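Local coordinates for protein arginine N-methyltransferase SFM1 (Saccharomyces cerevisiae, PDB 5C77) that transfers a methyl group from S-adenosyl-L-methionine to a single arginine of ribosomal protein S3, acting as a SPOUT-family protein arginine monomethyltransferase, at residues 3-8 against 32-37. Numbering follows the deposited sequence.
Sequences YIIEHM and LILSSL. With SAH (S-adenosyl-L-homocysteine), chain C.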
ATOM      1  N   TYR A   3       9.910  -1.888  -1.024  1.00 36.22           N
ATOM      2  CA  TYR A   3      10.081  -3.173  -1.731  1.00 35.05           C
ATOM      3  C   TYR A   3      10.736  -3.002  -3.094  1.00 34.51           C
ATOM      4  O   TYR A   3      10.282  -2.216  -3.913  1.00 34.99           O
ATOM      5  CB  TYR A   3       8.763  -3.919  -1.934  1.00 34.86           C
ATOM      6  CG  TYR A   3       7.947  -4.138  -0.699  1.00 35.56           C
ATOM      7  CD1 TYR A   3       7.029  -3.194  -0.293  1.00 37.20           C
ATOM      8  CD2 TYR A   3       8.081  -5.293   0.053  1.00 36.46           C
ATOM      9  CE1 TYR A   3       6.267  -3.381   0.826  1.00 38.47           C
ATOM     10  CE2 TYR A   3       7.319  -5.494   1.190  1.00 37.88           C
ATOM     11  CZ  TYR A   3       6.412  -4.528   1.566  1.00 39.10           C
ATOM     12  OH  TYR A   3       5.625  -4.684   2.684  1.00 41.97           O
ATOM     13  N   ILE A   4      11.794  -3.756  -3.346  1.00 33.40           N
ATOM     14  CA  ILE A   4      12.496  -3.670  -4.619  1.00 33.78           C
ATOM     15  C   ILE A   4      12.469  -5.011  -5.332  1.00 33.63           C
ATOM     16  O   ILE A   4      13.011  -5.988  -4.832  1.00 33.47           O
ATOM     17  CB  ILE A   4      13.969  -3.291  -4.419  1.00 33.53           C
ATOM     18  CG1 ILE A   4      14.086  -1.981  -3.644  1.00 33.64           C
ATOM     19  CG2 ILE A   4      14.668  -3.190  -5.755  1.00 33.39           C
ATOM     20  CD1 ILE A   4      15.520  -1.653  -3.234  1.00 34.13           C
ATOM     21  N   ILE A   5      11.842  -5.062  -6.501  1.00 33.83           N
ATOM     22  CA  ILE A   5      11.842  -6.294  -7.272  1.00 35.36           C
ATOM     23  C   ILE A   5      12.802  -6.228  -8.442  1.00 36.77           C
ATOM     24  O   ILE A   5      12.697  -5.353  -9.294  1.00 36.19           O
ATOM     25  CB  ILE A   5      10.449  -6.652  -7.796  1.00 35.05           C
ATOM     26  CG1 ILE A   5       9.464  -6.814  -6.635  1.00 34.72           C
ATOM     27  CG2 ILE A   5      10.514  -7.939  -8.595  1.00 34.83           C
ATOM     28  CD1 ILE A   5       8.048  -7.080  -7.105  1.00 34.78           C
ATOM     29  N   GLU A   6      13.750  -7.153  -8.468  1.00 41.16           N
ATOM     30  CA  GLU A   6      14.609  -7.323  -9.627  1.00 44.80           C
ATOM     31  C   GLU A   6      13.777  -8.025 -10.678  1.00 44.32           C
ATOM     32  O   GLU A   6      13.283  -9.123 -10.440  1.00 46.66           O
ATOM     33  CB  GLU A   6      15.808  -8.191  -9.269  1.00 49.17           C
ATOM     34  CG  GLU A   6      16.620  -7.669  -8.104  1.00 54.49           C
ATOM     35  CD  GLU A   6      17.457  -6.466  -8.491  1.00 58.83           C
ATOM     36  OE1 GLU A   6      18.123  -6.539  -9.544  1.00 60.06           O
ATOM     37  OE2 GLU A   6      17.445  -5.451  -7.750  1.00 61.87           O
ATOM     38  N   HIS A   7      13.600  -7.398 -11.832  1.00 44.49           N
ATOM     39  CA  HIS A   7      12.760  -7.987 -12.860  1.00 45.92           C
ATOM     40  C   HIS A   7      13.381  -9.299 -13.357  1.00 48.48           C
ATOM     41  O   HIS A   7      14.483  -9.292 -13.907  1.00 49.49           O
ATOM     42  CB  HIS A   7      12.529  -7.005 -14.010  1.00 43.85           C
ATOM     43  CG  HIS A   7      11.595  -7.524 -15.056  1.00 42.66           C
ATOM     44  ND1 HIS A   7      10.351  -8.029 -14.753  1.00 41.71           N
ATOM     45  CD2 HIS A   7      11.732  -7.636 -16.398  1.00 42.75           C
ATOM     46  CE1 HIS A   7       9.757  -8.425 -15.866  1.00 43.35           C
ATOM     47  NE2 HIS A   7      10.575  -8.200 -16.877  1.00 42.99           N
ATOM     48  N   MET A   8      12.668 -10.413 -13.146  1.00 51.66           N
ATOM     49  CA  MET A   8      13.193 -11.762 -13.408  1.00 54.31           C
ATOM     50  C   MET A   8      12.747 -12.429 -14.716  1.00 54.44           C
ATOM     51  O   MET A   8      12.559 -13.646 -14.757  1.00 55.61           O
ATOM     52  CB  MET A   8      12.862 -12.710 -12.246  1.00 55.59           C
ATOM     53  CG  MET A   8      13.779 -12.614 -11.027  1.00 58.32           C
ATOM     54  SD  MET A   8      15.553 -12.804 -11.346  1.00 56.14           S
ATOM     55  CE  MET A   8      16.035 -11.078 -11.484  1.00 59.64           C
ATOM     56  N   LEU A  32       6.952   0.338  -4.143  1.00 36.48           N
ATOM     57  CA  LEU A  32       7.580  -0.686  -4.956  1.00 36.81           C
ATOM     58  C   LEU A  32       8.509  -0.060  -5.985  1.00 36.16           C
ATOM     59  O   LEU A  32       8.109   0.832  -6.714  1.00 37.96           O
ATOM     60  CB  LEU A  32       6.517  -1.514  -5.675  1.00 36.42           C
ATOM     61  CG  LEU A  32       7.104  -2.635  -6.542  1.00 37.36           C
ATOM     62  CD1 LEU A  32       7.880  -3.636  -5.676  1.00 35.60           C
ATOM     63  CD2 LEU A  32       6.018  -3.326  -7.350  1.00 38.16           C
ATOM     64  N   ILE A  33       9.749  -0.515  -6.047  1.00 35.49           N
ATOM     65  CA  ILE A  33      10.584  -0.175  -7.190  1.00 36.15           C
ATOM     66  C   ILE A  33      10.928  -1.429  -7.989  1.00 35.36           C
ATOM     67  O   ILE A  33      11.443  -2.400  -7.446  1.00 35.26           O
ATOM     68  CB  ILE A  33      11.865   0.606  -6.805  1.00 36.80           C
ATOM     69  CG1 ILE A  33      11.525   2.050  -6.418  1.00 37.95           C
ATOM     70  CG2 ILE A  33      12.818   0.667  -7.978  1.00 36.93           C
ATOM     71  CD1 ILE A  33      11.076   2.240  -4.993  1.00 40.19           C
ATOM     72  N   LEU A  34      10.608  -1.416  -9.277  1.00 35.61           N
ATOM     73  CA  LEU A  34      11.036  -2.483 -10.179  1.00 35.80           C
ATOM     74  C   LEU A  34      12.410  -2.116 -10.752  1.00 35.58           C
ATOM     75  O   LEU A  34      12.553  -1.104 -11.442  1.00 35.87           O
ATOM     76  CB  LEU A  34      10.012  -2.692 -11.303  1.00 35.31           C
ATOM     77  CG  LEU A  34      10.251  -3.929 -12.182  1.00 35.88           C
ATOM     78  CD1 LEU A  34      10.154  -5.230 -11.377  1.00 35.97           C
ATOM     79  CD2 LEU A  34       9.306  -3.955 -13.365  1.00 34.17           C
ATOM     80  N   SER A  35      13.422  -2.922 -10.451  1.00 36.59           N
ATOM     81  CA  SER A  35      14.789  -2.564 -10.813  1.00 37.07           C
ATOM     82  C   SER A  35      15.463  -3.526 -11.800  1.00 38.44           C
ATOM     83  O   SER A  35      14.906  -4.565 -12.169  1.00 37.28           O
ATOM     84  CB  SER A  35      15.640  -2.442  -9.558  1.00 36.87           C
ATOM     85  OG  SER A  35      15.907  -3.725  -9.026  1.00 38.19           O
ATOM     86  N   SER A  36      16.662  -3.136 -12.232  1.00 41.52           N
ATOM     87  CA  SER A  36      17.535  -3.955 -13.079  1.00 43.72           C
ATOM     88  C   SER A  36      16.921  -4.368 -14.394  1.00 44.53           C
ATOM     89  O   SER A  36      17.192  -5.457 -14.879  1.00 45.82           O
ATOM     90  CB  SER A  36      17.998  -5.214 -12.348  1.00 44.17           C
ATOM     91  OG  SER A  36      18.819  -4.890 -11.240  1.00 47.79           O
ATOM     92  N   LEU A  37      16.089  -3.513 -14.966  1.00 45.53           N
ATOM     93  CA  LEU A  37      15.522  -3.807 -16.267  1.00 48.56           C
ATOM     94  C   LEU A  37      16.627  -3.633 -17.292  1.00 50.85           C
ATOM     95  O   LEU A  37      17.618  -2.958 -17.004  1.00 52.80           O
ATOM     96  CB  LEU A  37      14.355  -2.865 -16.572  1.00 48.38           C
ATOM     97  CG  LEU A  37      12.978  -3.321 -16.094  1.00 48.66           C
ATOM     98  CD1 LEU A  37      12.757  -3.016 -14.611  1.00 49.96           C
ATOM     99  CD2 LEU A  37      11.924  -2.661 -16.935  1.00 47.69           C
TER
HETATM  100  N   SAH C 301      10.537 -15.778 -12.747  1.00 80.67           N
HETATM  101  CA  SAH C 301      11.240 -15.800 -11.469  1.00 80.34           C
HETATM  102  CB  SAH C 301      10.243 -15.817 -10.308  1.00 77.10           C
HETATM  103  CG  SAH C 301      10.809 -15.355  -8.965  1.00 74.52           C
HETATM  104  SD  SAH C 301       9.637 -15.469  -7.584  1.00 73.02           S
HETATM  105  C   SAH C 301      12.202 -16.991 -11.394  1.00 80.62           C
HETATM  106  O   SAH C 301      12.951 -17.148 -10.425  1.00 80.71           O
HETATM  107  OXT SAH C 301      12.260 -17.822 -12.308  1.00 82.47           O
HETATM  108  C5' SAH C 301      10.999 -15.940  -6.494  1.00 62.36           C
HETATM  109  C4' SAH C 301      11.386 -14.842  -5.512  1.00 56.12           C
HETATM  110  O4' SAH C 301      10.425 -14.721  -4.477  1.00 51.19           O
HETATM  111  C3' SAH C 301      12.722 -15.174  -4.863  1.00 53.86           C
HETATM  112  O3' SAH C 301      13.748 -14.437  -5.466  1.00 55.81           O
HETATM  113  C2' SAH C 301      12.575 -14.726  -3.437  1.00 52.42           C
HETATM  114  O2' SAH C 301      13.006 -13.382  -3.327  1.00 52.21           O
HETATM  115  C1' SAH C 301      11.081 -14.749  -3.221  1.00 49.31           C
HETATM  116  N9  SAH C 301      10.723 -15.964  -2.467  1.00 45.42           N
HETATM  117  C8  SAH C 301       9.910 -16.987  -2.875  1.00 43.64           C
HETATM  118  N7  SAH C 301       9.840 -17.905  -1.891  1.00 41.70           N
HETATM  119  C5  SAH C 301      10.600 -17.487  -0.856  1.00 41.91           C
HETATM  120  C6  SAH C 301      10.884 -18.030   0.396  1.00 41.03           C
HETATM  121  N6  SAH C 301      10.363 -19.193   0.769  1.00 39.85           N
HETATM  122  N1  SAH C 301      11.721 -17.347   1.254  1.00 40.54           N
HETATM  123  C2  SAH C 301      12.267 -16.139   0.890  1.00 40.60           C
HETATM  124  N3  SAH C 301      11.987 -15.610  -0.348  1.00 42.42           N
HETATM  125  C4  SAH C 301      11.164 -16.265  -1.206  1.00 43.67           C
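Strands 3-6 and 32-35 are the parallel neighbours of a beta-alpha-beta unit whose crossover is helix 14-27, and four backbone hydrogen bonds join them. Ile33 N donates to Tyr3 O (2.8 Å), and Ile33 O accepts Ile5 N at 2.9 Å. Beyond them Ser35 N reaches Ile5 O, and the ladder runs on past strand 3-6 with His7 N to Ser35 O at 3.1 Å. Residues 3-6 pair with 32-35 in register, the strands inclined at 22°.

Tyr3, Ile5, Leu32 and Leu34 share the face lined by helices 14-27 and 140-151. CD1 of Leu32 lies 3.7 Å from Ile5 CG1, while Leu34 CD1 sits 3.9 Å from Ile5 CB; the two leucines thus meet the isoleucine with one methyl each. In Leu34, CG stands opposite the backbone N (chi1 -171°), which carries CD1 across toward strand 3-6.

This unit belongs to the SPOUT methyltransferase domain. On the sheet's other face Glu6 lies against Ser35, the last residue of strand 32-35, and Ser36 just beyond it. Its side chain is bent at chi2 (-74°); Ser36 OG donates to Glu6 OE1 at 2.5 Å, so short that the exact length is doubtful, and Ser35 OG is 2.6 Å from Glu6 OE2. Arg116 forms a salt bridge to OE1.

After the strand, His7 CB packs against Leu37 CD1, while the imidazole is fixed by Tyr20 OH at ND1 and Gly11 O at NE2 and stacks with Phe12. The next residue, Met8, belongs to the S-adenosyl-L-homocysteine pocket, its CB lying 3.6 Å from the ligand CA.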